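Local coordinates for perosamine synthetase (Caulobacter crescentus, PDB 3BN1), which transfers an amino group from L-glutamate to GDP-4-keto-6-deoxy-D-mannose, using pyridoxal 5'-phosphate, to make GDP-perosamine for the S-LPS O-antigen, at residues Phe47-Asn61 against Gly196-Arg210. Residues are numbered along the deposited sequence; the frame is centred on the assembly and turned at random.
Sequences FADYCGVKHAIACNN and GMITTNDDDLAAKMR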
loop_
_atom_site.group_PDB
_atom_site.type_symbol
_atom_site.label_atom_id
_atom_site.label_comp_id
_atom_site.label_asym_id
_atom_site.label_seq_id
_atom_site.Cartn_x
_atom_site.Cartn_y
_atom_site.Cartn_z
ATOM N N PHE A 47 14.477 12.313 7.553
ATOM C CA PHE A 47 14.718 10.919 7.951
ATOM C C PHE A 47 16.031 10.434 7.473
ATOM O O PHE A 47 16.717 9.680 8.127
ATOM C CB PHE A 47 13.594 9.990 7.430
ATOM C CG PHE A 47 13.575 8.645 8.120
ATOM C CD1 PHE A 47 13.005 8.524 9.381
ATOM C CD2 PHE A 47 14.294 7.568 7.607
ATOM C CE1 PHE A 47 13.063 7.337 10.094
ATOM C CE2 PHE A 47 14.346 6.358 8.308
ATOM C CZ PHE A 47 13.685 6.226 9.552
ATOM N N ALA A 48 16.353 10.846 6.269
ATOM C CA ALA A 48 17.616 10.485 5.679
ATOM C C ALA A 48 18.763 11.062 6.525
ATOM O O ALA A 48 19.794 10.414 6.736
ATOM C CB ALA A 48 17.650 11.038 4.263
ATOM N N ASP A 49 18.585 12.291 6.972
ATOM C CA ASP A 49 19.561 12.932 7.851
ATOM C C ASP A 49 19.597 12.207 9.197
ATOM O O ASP A 49 20.654 11.979 9.762
ATOM C CB ASP A 49 19.180 14.408 8.170
ATOM C CG ASP A 49 19.049 15.279 6.931
ATOM O OD1 ASP A 49 19.639 14.965 5.868
ATOM O OD2 ASP A 49 18.354 16.314 7.055
ATOM N N TYR A 50 18.452 11.847 9.747
ATOM C CA TYR A 50 18.500 11.186 11.040
ATOM C C TYR A 50 19.253 9.888 10.956
ATOM O O TYR A 50 20.047 9.567 11.836
ATOM C CB TYR A 50 17.108 10.995 11.551
ATOM C CG TYR A 50 17.076 10.347 12.903
ATOM C CD1 TYR A 50 17.511 11.017 14.036
ATOM C CD2 TYR A 50 16.656 9.027 13.036
ATOM C CE1 TYR A 50 17.444 10.397 15.304
ATOM C CE2 TYR A 50 16.561 8.410 14.284
ATOM C CZ TYR A 50 16.981 9.098 15.412
ATOM O OH TYR A 50 16.941 8.470 16.642
ATOM N N CYS A 51 19.068 9.182 9.855
ATOM C CA CYS A 51 19.828 7.964 9.625
ATOM C C CYS A 51 21.237 8.162 9.082
ATOM O O CYS A 51 22.009 7.197 8.968
ATOM C CB CYS A 51 19.095 7.052 8.635
ATOM S SG CYS A 51 17.583 6.448 9.469
ATOM N N GLY A 52 21.547 9.385 8.686
ATOM C CA GLY A 52 22.874 9.660 8.163
ATOM C C GLY A 52 23.086 9.072 6.765
ATOM O O GLY A 52 24.207 8.751 6.374
ATOM N N VAL A 53 22.057 9.052 5.933
ATOM C CA VAL A 53 22.283 8.484 4.598
ATOM C C VAL A 53 21.827 9.506 3.591
ATOM O O VAL A 53 21.186 10.493 3.966
ATOM C CB VAL A 53 21.423 7.220 4.361
ATOM C CG1 VAL A 53 21.817 6.082 5.246
ATOM C CG2 VAL A 53 19.957 7.548 4.508
ATOM N N LYS A 54 22.117 9.261 2.315
ATOM C CA LYS A 54 21.689 10.194 1.285
ATOM C C LYS A 54 20.220 10.162 0.934
ATOM O O LYS A 54 19.593 11.224 0.754
ATOM C CB LYS A 54 22.576 10.131 0.040
ATOM C CG LYS A 54 24.071 9.998 0.439
ATOM C CD LYS A 54 25.066 9.952 -0.665
ATOM C CE LYS A 54 24.485 10.248 -2.035
ATOM N NZ LYS A 54 25.005 9.238 -3.015
ATOM N N HIS A 55 19.648 8.966 0.851
ATOM C CA HIS A 55 18.263 8.925 0.412
ATOM C C HIS A 55 17.315 8.245 1.340
ATOM O O HIS A 55 17.666 7.264 1.988
ATOM C CB HIS A 55 18.191 8.166 -0.895
ATOM C CG HIS A 55 19.268 8.530 -1.867
ATOM N ND1 HIS A 55 19.196 9.656 -2.661
ATOM C CD2 HIS A 55 20.421 7.899 -2.202
ATOM C CE1 HIS A 55 20.291 9.734 -3.403
ATOM N NE2 HIS A 55 21.029 8.662 -3.170
ATOM N N ALA A 56 16.083 8.708 1.294
ATOM C CA ALA A 56 15.021 8.018 2.032
ATOM C C ALA A 56 13.767 8.101 1.151
ATOM O O ALA A 56 13.403 9.173 0.623
ATOM C CB ALA A 56 14.806 8.590 3.377
ATOM N N ILE A 57 13.174 6.942 0.929
ATOM C CA ILE A 57 11.993 6.762 0.079
ATOM C C ILE A 57 10.797 6.303 0.896
ATOM O O ILE A 57 10.756 5.169 1.383
ATOM C CB ILE A 57 12.323 5.715 -1.056
ATOM C CG1 ILE A 57 13.491 6.155 -1.975
ATOM C CG2 ILE A 57 11.085 5.516 -1.983
ATOM C CD1 ILE A 57 14.945 5.812 -1.506
ATOM N N ALA A 58 9.849 7.224 1.101
ATOM C CA ALA A 58 8.651 7.022 1.900
ATOM C C ALA A 58 7.669 6.133 1.137
ATOM O O ALA A 58 7.377 6.346 -0.034
ATOM C CB ALA A 58 8.003 8.346 2.168
ATOM N N CYS A 59 7.144 5.136 1.817
ATOM C CA CYS A 59 6.235 4.128 1.197
ATOM C C CYS A 59 4.981 4.013 2.044
ATOM O O CYS A 59 4.928 4.479 3.191
ATOM C CB CYS A 59 6.980 2.794 1.347
ATOM S SG CYS A 59 8.516 2.704 0.366
ATOM N N ASN A 60 3.992 3.313 1.530
ATOM C CA ASN A 60 2.786 3.195 2.310
ATOM C C ASN A 60 2.783 2.251 3.505
ATOM O O ASN A 60 1.887 2.320 4.336
ATOM C CB ASN A 60 1.548 3.060 1.435
ATOM C CG ASN A 60 1.667 1.946 0.411
ATOM O OD1 ASN A 60 0.730 1.696 -0.346
ATOM N ND2 ASN A 60 2.815 1.300 0.352
ATOM N N ASN A 61 3.786 1.395 3.598
ATOM C CA ASN A 61 3.974 0.554 4.769
ATOM C C ASN A 61 5.344 -0.090 4.753
ATOM O O ASN A 61 6.070 0.018 3.777
ATOM C CB ASN A 61 2.786 -0.328 5.161
ATOM C CG ASN A 61 2.478 -1.403 4.122
ATOM O OD1 ASN A 61 3.292 -2.273 3.902
ATOM N ND2 ASN A 61 1.310 -1.342 3.485
ATOM N N GLY A 196 5.958 3.490 5.829
ATOM C CA GLY A 196 7.219 2.743 5.776
ATOM C C GLY A 196 8.290 3.664 5.129
ATOM O O GLY A 196 8.011 4.739 4.570
ATOM N N MET A 197 9.530 3.244 5.149
ATOM C CA MET A 197 10.515 4.052 4.484
ATOM C C MET A 197 11.660 3.134 4.060
ATOM O O MET A 197 11.966 2.136 4.730
ATOM C CB MET A 197 11.046 5.060 5.512
ATOM C CG MET A 197 12.165 5.997 4.975
ATOM S SD MET A 197 11.299 7.424 4.202
ATOM C CE MET A 197 10.573 8.341 5.502
ATOM N N ILE A 198 12.311 3.483 2.953
ATOM C CA ILE A 198 13.554 2.782 2.559
ATOM C C ILE A 198 14.703 3.791 2.643
ATOM O O ILE A 198 14.553 4.931 2.156
ATOM C CB ILE A 198 13.547 2.259 1.081
ATOM C CG1 ILE A 198 12.269 1.453 0.823
ATOM C CG2 ILE A 198 14.849 1.467 0.732
ATOM C CD1 ILE A 198 12.059 1.173 -0.644
ATOM N N THR A 199 15.860 3.356 3.161
ATOM C CA THR A 199 17.034 4.208 3.220
ATOM C C THR A 199 18.174 3.564 2.427
ATOM O O THR A 199 18.250 2.344 2.295
ATOM C CB THR A 199 17.483 4.519 4.655
ATOM O OG1 THR A 199 17.732 3.298 5.333
ATOM C CG2 THR A 199 16.448 5.334 5.418
ATOM N N THR A 200 18.932 4.424 1.758
ATOM C CA THR A 200 20.033 3.992 0.957
ATOM C C THR A 200 20.993 5.098 0.595
ATOM O O THR A 200 20.650 6.271 0.602
ATOM C CB THR A 200 19.597 3.259 -0.322
ATOM O OG1 THR A 200 20.742 2.607 -0.890
ATOM C CG2 THR A 200 19.029 4.253 -1.391
ATOM N N ASN A 201 22.241 4.720 0.335
ATOM C CA ASN A 201 23.184 5.742 -0.097
ATOM C C ASN A 201 23.365 5.721 -1.608
ATOM O O ASN A 201 23.774 6.717 -2.158
ATOM C CB ASN A 201 24.533 5.641 0.625
ATOM C CG ASN A 201 24.479 6.236 2.055
ATOM O OD1 ASN A 201 24.081 7.386 2.254
ATOM N ND2 ASN A 201 24.819 5.423 3.046
ATOM N N ASP A 202 23.013 4.615 -2.277
ATOM C CA ASP A 202 23.199 4.443 -3.714
ATOM C C ASP A 202 22.190 5.187 -4.546
ATOM O O ASP A 202 20.992 4.939 -4.446
ATOM C CB ASP A 202 23.154 2.992 -4.098
ATOM C CG ASP A 202 23.384 2.796 -5.583
ATOM O OD1 ASP A 202 24.553 2.907 -5.988
ATOM O OD2 ASP A 202 22.398 2.572 -6.321
ATOM N N ASP A 203 22.667 6.102 -5.373
ATOM C CA ASP A 203 21.749 6.959 -6.133
ATOM C C ASP A 203 20.921 6.179 -7.117
ATOM O O ASP A 203 19.809 6.523 -7.460
ATOM C CB ASP A 203 22.518 7.957 -6.999
ATOM C CG ASP A 203 23.271 9.019 -6.212
ATOM O OD1 ASP A 203 23.202 9.120 -4.974
ATOM O OD2 ASP A 203 23.964 9.807 -6.872
ATOM N N ASP A 204 21.494 5.162 -7.705
ATOM C CA ASP A 204 20.707 4.540 -8.725
ATOM C C ASP A 204 19.640 3.646 -8.126
ATOM O O ASP A 204 18.568 3.477 -8.704
ATOM C CB ASP A 204 21.648 3.787 -9.666
ATOM C CG ASP A 204 22.450 4.727 -10.610
ATOM O OD1 ASP A 204 22.541 5.958 -10.384
ATOM O OD2 ASP A 204 23.022 4.233 -11.609
ATOM N N LEU A 205 19.964 3.038 -6.998
ATOM C CA LEU A 205 18.994 2.179 -6.370
ATOM C C LEU A 205 17.872 3.080 -5.906
ATOM O O LEU A 205 16.720 2.707 -6.011
ATOM C CB LEU A 205 19.611 1.440 -5.196
ATOM C CG LEU A 205 18.812 0.242 -4.680
ATOM C CD1 LEU A 205 18.823 -1.013 -5.600
ATOM C CD2 LEU A 205 19.443 -0.084 -3.341
ATOM N N ALA A 206 18.195 4.258 -5.383
ATOM C CA ALA A 206 17.125 5.096 -4.907
ATOM C C ALA A 206 16.221 5.484 -6.073
ATOM O O ALA A 206 15.003 5.546 -5.924
ATOM C CB ALA A 206 17.672 6.348 -4.199
ATOM N N ALA A 207 16.809 5.819 -7.229
ATOM C CA ALA A 207 15.992 6.277 -8.372
ATOM C C ALA A 207 15.049 5.159 -8.823
ATOM O O ALA A 207 13.857 5.367 -9.079
ATOM C CB ALA A 207 16.905 6.641 -9.528
ATOM N N LYS A 208 15.601 3.958 -8.895
ATOM C CA LYS A 208 14.813 2.818 -9.351
ATOM C C LYS A 208 13.652 2.590 -8.368
ATOM O O LYS A 208 12.559 2.207 -8.759
ATOM C CB LYS A 208 15.710 1.582 -9.313
ATOM C CG LYS A 208 15.897 0.841 -10.613
ATOM C CD LYS A 208 17.349 0.295 -10.730
ATOM C CE LYS A 208 18.108 0.222 -9.383
ATOM N NZ LYS A 208 19.546 -0.245 -9.413
ATOM N N MET A 209 13.931 2.781 -7.081
ATOM C CA MET A 209 12.963 2.642 -6.010
ATOM C C MET A 209 11.901 3.719 -6.207
ATOM O O MET A 209 10.706 3.401 -6.103
ATOM C CB MET A 209 13.648 2.785 -4.650
ATOM C CG MET A 209 14.416 1.534 -4.170
ATOM S SD MET A 209 15.507 1.970 -2.763
ATOM C CE MET A 209 16.336 0.378 -2.371
ATOM N N ARG A 210 12.293 4.969 -6.508
ATOM C CA ARG A 210 11.252 5.963 -6.726
ATOM C C ARG A 210 10.452 5.645 -8.006
ATOM O O ARG A 210 9.224 5.840 -8.052
ATOM C CB ARG A 210 11.790 7.401 -6.727
ATOM C CG ARG A 210 12.926 7.641 -5.741
ATOM C CD ARG A 210 12.933 9.100 -5.238
ATOM N NE ARG A 210 13.818 9.357 -4.084
ATOM C CZ ARG A 210 13.392 9.526 -2.830
ATOM N NH1 ARG A 210 14.292 9.740 -1.887
ATOM N NH2 ARG A 210 12.088 9.532 -2.505
HETATM O O HOH W 1 25.559 6.565 5.858
#
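The His55 ring sits on the Ala206 methyl in a CH-pi contact, with Ala206 CB 3.8 Å from the centroid of the His55 ring, while Lys54 CB lies against the opposite face. Held between them, His55 sends NE2 to Asp203 OD1 at 2.9 Å; the acceptor lies in the ring plane, and ring and carboxylate stand 83° apart. Lys54, bent at its last two torsions, brings Lys54 NZ to Asp203 OD1 at 2.7 Å, on the syn side, while His55 uses the anti side from the other face of the carboxylate. Lys54 NZ also donates to Asn201 O, and Asn201 OD1 accepts from Lys54 N at 2.7 Å.

Behind these side chains strand 55-59, outermost within this chain in the seven-stranded mixed sheet of the PLP-dependent aminotransferase fold, runs antiparallel to strand 196-200, and helix 203-210 covers the face carrying His55 and Ile57. There Arg210 lays its guanidinium flat, with Ile57 CG1 over its centre, 3.5 Å from Arg210 CZ. Arg210 NH1 donates to Ala56 O (2.7 Å) from well above the carbonyl plane, and NH2 forms a salt bridge with Glu44. Ile57 CD1 packs against Ala206 CB and the Met209 sulfur.

The face with Ala56, Ala58, Met197 and Thr199 is met by Phe47 of helix 38-51; its CG, anti to the backbone N (chi1 -164°), points the ring edge at the Thr199 methyl, Phe47 CE2 to Thr199 CG2 3.7 Å. Met197 CG meets Phe47 CD2; bends at chi2 and chi3 turn the sulfur toward Ala56 CB and the Ala58 backbone, leaving a looser, oblique Met-aromatic contact.

Six backbone hydrogen bonds thus join the strands, with apolar side chains on both faces and the Lys54-Asp203 salt bridge at one end, where two donors sharing one oxygen would probably stabilise Asp203 as the anion.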